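A197 (Sulfolobus turreted icosahedral virus, PDB 2C0N) adopts the GT-A fold and probably acts as a glycosyltransferase, moving a sugar from a nucleotide-sugar donor to an acceptor. Local coordinates at residues P16-D19 and F20-N24; T121-K124 and R125-E129; E107-D110 and G111-G115. All coordinates share one frame; numbering follows the deposited sequence.

How the interactions relate
Along the chain the order is interaction 1, interaction 3, interaction 2, and each closes before the next begins. Interaction 1 lies within helix 15-23; its centre is about 24 Å from that of interaction 2 and about 26 Å from that of interaction 3, and interactions 1 and 3 fall on opposite sides of the chain's centre. Interactions 2 and 3 have centres about 18 Å apart and nearest atoms about 7 Å apart. They reach the same mixed sheet by different strands: 120-124 pairs with 56-60 and 84-88, whereas 111-112 pairs with 162-173. The three therefore sample a helix beside the GT-A sheet, a strand-to-helix junction and a loop entering an edge pairing.

Interaction 1 (P16-D19 and F20-N24); sequences PLID and FLVKN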
# COMPACT_ATOMS: atom_id res chain seq x y z
N PRO A 16 -4.86 -6.04 2.64
CA PRO A 16 -6.32 -6.02 2.39
C PRO A 16 -6.87 -4.64 2.04
O PRO A 16 -7.79 -4.55 1.22
CB PRO A 16 -6.90 -6.59 3.69
CG PRO A 16 -5.75 -7.42 4.25
CD PRO A 16 -4.53 -6.70 3.93
N LEU A 17 -6.33 -3.56 2.61
CA LEU A 17 -6.74 -2.21 2.22
C LEU A 17 -6.21 -1.81 0.83
O LEU A 17 -6.96 -1.26 0.04
CB LEU A 17 -6.42 -1.16 3.31
CG LEU A 17 -6.83 0.28 2.98
CD1 LEU A 17 -8.25 0.37 2.88
CD2 LEU A 17 -6.32 1.18 4.04
N ILE A 18 -4.98 -2.18 0.49
CA ILE A 18 -4.46 -1.97 -0.85
C ILE A 18 -5.37 -2.60 -1.87
O ILE A 18 -5.69 -1.99 -2.91
CB ILE A 18 -3.05 -2.49 -0.98
CG1 ILE A 18 -2.16 -1.72 -0.04
CG2 ILE A 18 -2.50 -2.32 -2.42
CD1 ILE A 18 -0.79 -2.26 -0.01
N ASP A 19 -5.81 -3.83 -1.58
CA ASP A 19 -6.70 -4.54 -2.51
C ASP A 19 -8.02 -3.82 -2.73
O ASP A 19 -8.49 -3.69 -3.87
CB ASP A 19 -6.93 -5.97 -2.03
CG ASP A 19 -7.28 -6.90 -3.16
OD1 ASP A 19 -6.74 -6.75 -4.29
OD2 ASP A 19 -8.12 -7.77 -2.90
N PHE A 20 -8.62 -3.34 -1.64
CA PHE A 20 -9.82 -2.55 -1.73
C PHE A 20 -9.58 -1.30 -2.59
O PHE A 20 -10.41 -0.96 -3.46
CB PHE A 20 -10.27 -2.11 -0.32
CG PHE A 20 -11.26 -0.99 -0.34
CD1 PHE A 20 -12.58 -1.25 -0.64
CD2 PHE A 20 -10.87 0.30 -0.12
CE1 PHE A 20 -13.53 -0.20 -0.64
CE2 PHE A 20 -11.78 1.30 -0.11
CZ PHE A 20 -13.10 1.06 -0.39
N LEU A 21 -8.47 -0.61 -2.34
CA LEU A 21 -8.12 0.62 -3.10
C LEU A 21 -7.98 0.39 -4.60
O LEU A 21 -8.51 1.20 -5.42
CB LEU A 21 -6.89 1.30 -2.52
CG LEU A 21 -7.02 1.82 -1.09
CD1 LEU A 21 -5.67 2.39 -0.66
CD2 LEU A 21 -8.11 2.91 -0.99
N VAL A 22 -7.31 -0.71 -4.98
CA VAL A 22 -7.08 -1.04 -6.38
C VAL A 22 -8.37 -1.50 -7.06
O VAL A 22 -8.75 -1.01 -8.13
CB VAL A 22 -5.98 -2.15 -6.49
CG1 VAL A 22 -5.86 -2.71 -7.90
CG2 VAL A 22 -4.69 -1.58 -6.04
N LYS A 23 -9.04 -2.46 -6.43
CA LYS A 23 -10.20 -3.09 -7.02
C LYS A 23 -11.33 -2.10 -7.26
O LYS A 23 -12.08 -2.26 -8.23
CB LYS A 23 -10.69 -4.23 -6.14
CG LYS A 23 -9.94 -5.51 -6.38
CD LYS A 23 -10.24 -6.56 -5.33
CE LYS A 23 -9.82 -7.94 -5.84
NZ LYS A 23 -9.31 -8.82 -4.78
N ASN A 24 -11.42 -1.07 -6.42
CA ASN A 24 -12.50 -0.11 -6.50
C ASN A 24 -12.12 1.25 -7.09
O ASN A 24 -12.92 2.19 -7.06
CB ASN A 24 -13.11 0.06 -5.12
CG ASN A 24 -13.75 -1.21 -4.64
OD1 ASN A 24 -14.87 -1.53 -5.02
ND2 ASN A 24 -13.03 -1.97 -3.80
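Asp-19 and Lys-23, one helical turn apart, form the charged contact: Lys-23 NZ lies 2.5 Å from Asp-19 OD2 in a salt bridge so short that its exact length is doubtful. The lysine CD and CE also run close to the carboxylate oxygens, so the aliphatic chain shares the contact with the ammonium group. CG of Asp-19 is anti to the backbone N (chi1 -154°), which turns the carboxylate toward the next turn, and a bend of the lysine chain at its last torsion brings NZ back to it.

The apolar contacts are made on other faces of the helix. CD1 of Leu-17 comes within 4.0 Å of Phe-20 CD2, approaching the ring obliquely, while Leu-17 CG and Leu-21 CG are 4.4 Å apart. Ile-18 CG2 and Val-22 CG2 form a further pair at 4.3 Å.

These residues belong to helix 15-23, which connects the parallel neighbours 3-8 and 28-31 in a beta-alpha-beta crossover, the Rossmann-like element of the GT-A fold. Leu-17 and Phe-20 face Leu-60 and Val-65 of the chain, whereas Ile-18 packs on Val-13 and Val-22 on Tyr-28, both of the second subunit. One helix thus serves the interior and the dimer contact.

Backbone hydrogen bonds of the i to i+4 kind define the helix. Phe-20 N to Pro-16 O is the longer at 3.2 Å, and Leu-21 N to Leu-17 O measures 2.9 Å. At the C-terminal end Phe-20 O receives two donors of Asn-24: the backbone N at 3.1 Å, and the side-chain ND2 at 2.8 Å. ND2 lies in the carbonyl plane of Phe-20, on a lone pair, at a C=O...N angle of 127°, and Phe-20 O lies only 6° out of the Asn-24 amide plane, which holds that amide against the last turn.

Interaction 2 (T121-K124 and R125-E129); sequences TFIK and REFLE
Lys-124 O is gripped by two backbone N-H groups from the following turn. Leu-128 N lies 3.2 Å from Lys-124 O with a nearly straight N-H...O angle of 166°, in the carbonyl plane; Phe-127 N is closer to this oxygen, at 3.1 Å, yet its angle of 123° makes that bond weak. This marks a strand-to-helix junction of the GT-A sheet: strand 120-124 runs into the short helix 125-128, with Lys-124 at the N-cap position. Upstream, backbone bonds of Ile-123 with Leu-57 and of Phe-122 with Val-85 pair the strand on both flanks with antiparallel neighbours.

CG2 of Ile-123 leads the apolar side of the junction. Ile-123 CG2 is 3.6 Å from Leu-128 CG and lies at similar distance from both of that leucine's methyl carbons, with the two side chains crossing at about a right angle. Ile-123 CG2 also stands 4.1 Å from CD2 of Phe-127, oblique to the ring. Leu-128 rests on Leu-45 and Phe-48 of helix 37-50, and Phe-127 on Pro-160.

Lys-124 takes the other direction. Its CG sits between the backbone N and the carbonyl carbon (chi1 74°), and beyond it the chain is extended, carrying NZ to Phe-78 O, with a weak bond to Tyr-82 O. Glu-126 OE1 remains 4.3 Å from Lys-124 NZ, without a salt bridge.

Arg-125 is held by carbonyls of helix 37-50 and the loop after it: NH2 by Phe-48 O, NE by Tyr-54 O and NH1 by Leu-49 O; its guanidinium also makes a cation-pi contact with Phe-48. Arg-125 NH1 forms a salt bridge to Glu-129 OE2 at 3.0 Å; the oxygen lies near the guanidinium plane, but the nitrogen approaches from above the carboxylate plane.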
# COMPACT_ATOMS: atom_id res chain seq x y z
N THR A 121 -16.33 7.03 7.19
CA THR A 121 -17.21 8.16 7.40
C THR A 121 -17.13 9.09 6.21
O THR A 121 -16.04 9.49 5.81
CB THR A 121 -16.77 8.93 8.65
OG1 THR A 121 -16.55 8.03 9.74
CG2 THR A 121 -17.78 9.96 9.04
N PHE A 122 -18.28 9.48 5.66
CA PHE A 122 -18.37 10.32 4.50
C PHE A 122 -18.92 11.66 4.93
O PHE A 122 -19.94 11.71 5.59
CB PHE A 122 -19.32 9.67 3.48
CG PHE A 122 -18.86 8.32 2.99
CD1 PHE A 122 -19.06 7.18 3.76
CD2 PHE A 122 -18.20 8.20 1.79
CE1 PHE A 122 -18.62 5.93 3.34
CE2 PHE A 122 -17.74 6.97 1.36
CZ PHE A 122 -17.96 5.82 2.14
N ILE A 123 -18.24 12.74 4.55
CA ILE A 123 -18.65 14.07 4.98
C ILE A 123 -18.79 14.98 3.77
O ILE A 123 -17.88 15.12 2.98
CB ILE A 123 -17.66 14.70 5.98
CG1 ILE A 123 -17.24 13.67 7.05
CG2 ILE A 123 -18.24 15.96 6.53
CD1 ILE A 123 -16.20 14.21 8.03
N LYS A 124 -19.93 15.64 3.64
CA LYS A 124 -20.12 16.46 2.45
C LYS A 124 -19.44 17.83 2.52
O LYS A 124 -19.36 18.48 3.58
CB LYS A 124 -21.61 16.59 2.10
CG LYS A 124 -22.45 17.48 2.94
CD LYS A 124 -23.89 17.45 2.41
CE LYS A 124 -24.86 18.29 3.18
NZ LYS A 124 -26.30 18.03 2.83
N ARG A 125 -19.01 18.29 1.35
CA ARG A 125 -18.34 19.56 1.25
C ARG A 125 -19.12 20.73 1.83
O ARG A 125 -18.56 21.58 2.51
CB ARG A 125 -18.05 19.85 -0.21
CG ARG A 125 -17.44 21.22 -0.45
CD ARG A 125 -17.00 21.35 -1.87
NE ARG A 125 -15.79 20.56 -2.15
CZ ARG A 125 -14.55 20.92 -1.83
NH1 ARG A 125 -14.31 22.03 -1.17
NH2 ARG A 125 -13.53 20.13 -2.16
N GLU A 126 -20.40 20.80 1.50
CA GLU A 126 -21.25 21.87 2.00
C GLU A 126 -21.12 22.06 3.49
O GLU A 126 -21.08 23.19 3.97
CB GLU A 126 -22.72 21.62 1.65
CG GLU A 126 -23.25 22.57 0.61
CD GLU A 126 -24.73 22.87 0.79
OE1 GLU A 126 -25.49 21.94 1.16
OE2 GLU A 126 -25.14 24.05 0.59
N PHE A 127 -21.11 20.96 4.24
CA PHE A 127 -20.98 21.02 5.69
C PHE A 127 -19.60 21.52 6.12
O PHE A 127 -19.48 22.36 7.02
CB PHE A 127 -21.19 19.65 6.31
CG PHE A 127 -21.13 19.68 7.79
CD1 PHE A 127 -22.11 20.31 8.51
CD2 PHE A 127 -20.07 19.08 8.48
CE1 PHE A 127 -22.08 20.32 9.89
CE2 PHE A 127 -20.04 19.12 9.87
CZ PHE A 127 -21.04 19.75 10.56
N LEU A 128 -18.56 20.95 5.50
CA LEU A 128 -17.18 21.27 5.85
C LEU A 128 -16.79 22.70 5.47
O LEU A 128 -15.98 23.32 6.13
CB LEU A 128 -16.24 20.28 5.18
CG LEU A 128 -16.27 18.87 5.77
CD1 LEU A 128 -15.45 17.93 4.93
CD2 LEU A 128 -15.79 18.85 7.20
N GLU A 129 -17.43 23.24 4.45
CA GLU A 129 -17.14 24.63 4.06
C GLU A 129 -17.75 25.64 5.01
O GLU A 129 -17.43 26.84 4.93
CB GLU A 129 -17.62 24.87 2.63
CG GLU A 129 -16.70 24.18 1.67
CD GLU A 129 -16.96 24.52 0.24
OE1 GLU A 129 -18.10 24.93 -0.07
OE2 GLU A 129 -16.01 24.37 -0.56

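Interaction 3 (E107-D110 and G111-G115); sequences EIFD and GEVNG
Phe-109 and Val-113 meet side chain to side chain: CZ of the Phe-109 ring is 3.9 Å from Val-113 CG1, with CE1 almost as near at 4.1 Å. The methyl approaches obliquely, and the two side chains are also oblique to each other. CG of Phe-109 lies between the backbone N and the carbonyl carbon (chi1 65°), and this rotamer swings the ring along the backbone that follows. Its edge consequently meets Gly-111, whose CA lies in the ring plane, 4.0 Å from Phe-109 CE1. The amide N of Gly-111 is 3.7 Å from Phe-109 CD1 and set obliquely to the ring.

Val-113 presents CG1 because that branch is anti to its carbonyl carbon (chi1 -64°). The segment enters an edge pairing of the GT-A sheet here: strand 111-112 runs antiparallel to 162-173, with backbone bonds of Gly-111 to Ala-164 and of Val-113 to Thr-162. Just beyond, Asn-114 and Gly-115 both face Tyr-100 as a classic beta bulge, where the chain turns to the second, two-stranded sheet.

Asp-110 directs OD2 to the hydroxyl OG of Ser-166 on strand 162-173, while the Phe-109 carbonyl accepts from Tyr-88 OH. Arg-101 packs beside both Phe-109 and Val-113, adding a third side chain to the aromatic-aliphatic pair.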
# COMPACT_ATOMS: atom_id res chain seq x y z
N GLU A 107 -25.79 -3.19 17.96
CA GLU A 107 -26.29 -3.84 16.75
C GLU A 107 -26.32 -2.84 15.57
O GLU A 107 -26.39 -1.61 15.77
CB GLU A 107 -27.70 -4.41 17.00
CG GLU A 107 -27.80 -5.50 18.12
CD GLU A 107 -26.94 -6.77 17.80
OE1 GLU A 107 -26.56 -6.95 16.62
OE2 GLU A 107 -26.66 -7.58 18.74
N ILE A 108 -26.28 -3.38 14.35
CA ILE A 108 -26.30 -2.60 13.12
C ILE A 108 -27.72 -2.18 12.77
O ILE A 108 -28.61 -3.00 12.80
CB ILE A 108 -25.70 -3.41 11.94
CG1 ILE A 108 -24.24 -3.73 12.23
CG2 ILE A 108 -25.77 -2.61 10.65
CD1 ILE A 108 -23.60 -4.76 11.28
N PHE A 109 -27.92 -0.91 12.46
CA PHE A 109 -29.22 -0.44 11.96
C PHE A 109 -29.06 0.79 11.07
O PHE A 109 -28.04 1.55 11.18
CB PHE A 109 -30.15 -0.11 13.14
CG PHE A 109 -29.66 1.02 13.97
CD1 PHE A 109 -29.95 2.33 13.61
CD2 PHE A 109 -28.87 0.80 15.07
CE1 PHE A 109 -29.49 3.38 14.36
CE2 PHE A 109 -28.39 1.86 15.82
CZ PHE A 109 -28.70 3.15 15.46
N ASP A 110 -30.06 0.98 10.19
CA ASP A 110 -30.17 2.20 9.41
C ASP A 110 -30.92 3.20 10.22
O ASP A 110 -32.06 2.96 10.59
CB ASP A 110 -30.99 2.01 8.13
CG ASP A 110 -30.24 1.29 7.07
OD1 ASP A 110 -29.23 1.82 6.58
OD2 ASP A 110 -30.69 0.16 6.72
N GLY A 111 -30.30 4.35 10.47
CA GLY A 111 -30.96 5.37 11.23
C GLY A 111 -30.06 6.55 11.53
O GLY A 111 -28.86 6.49 11.31
N GLU A 112 -30.68 7.63 11.99
CA GLU A 112 -29.95 8.79 12.47
C GLU A 112 -29.18 8.43 13.74
O GLU A 112 -29.68 7.71 14.61
CB GLU A 112 -30.92 9.97 12.73
CG GLU A 112 -30.19 11.33 12.69
CD GLU A 112 -31.02 12.49 13.06
OE1 GLU A 112 -32.27 12.44 12.85
OE2 GLU A 112 -30.41 13.47 13.57
N VAL A 113 -27.95 8.93 13.85
CA VAL A 113 -27.11 8.70 15.04
C VAL A 113 -26.47 10.02 15.49
O VAL A 113 -26.59 11.02 14.79
CB VAL A 113 -26.00 7.64 14.77
CG1 VAL A 113 -26.61 6.26 14.47
CG2 VAL A 113 -25.08 8.05 13.62
N ASN A 114 -25.79 10.03 16.63
CA ASN A 114 -25.08 11.24 17.11
C ASN A 114 -23.66 11.38 16.53
O ASN A 114 -23.18 12.48 16.28
CB ASN A 114 -25.04 11.27 18.66
CG ASN A 114 -26.39 11.61 19.27
OD1 ASN A 114 -26.99 12.64 18.95
ND2 ASN A 114 -26.85 10.75 20.18
N GLY A 115 -22.99 10.26 16.30
CA GLY A 115 -21.69 10.31 15.66
C GLY A 115 -21.10 8.93 15.45
O GLY A 115 -21.79 7.92 15.61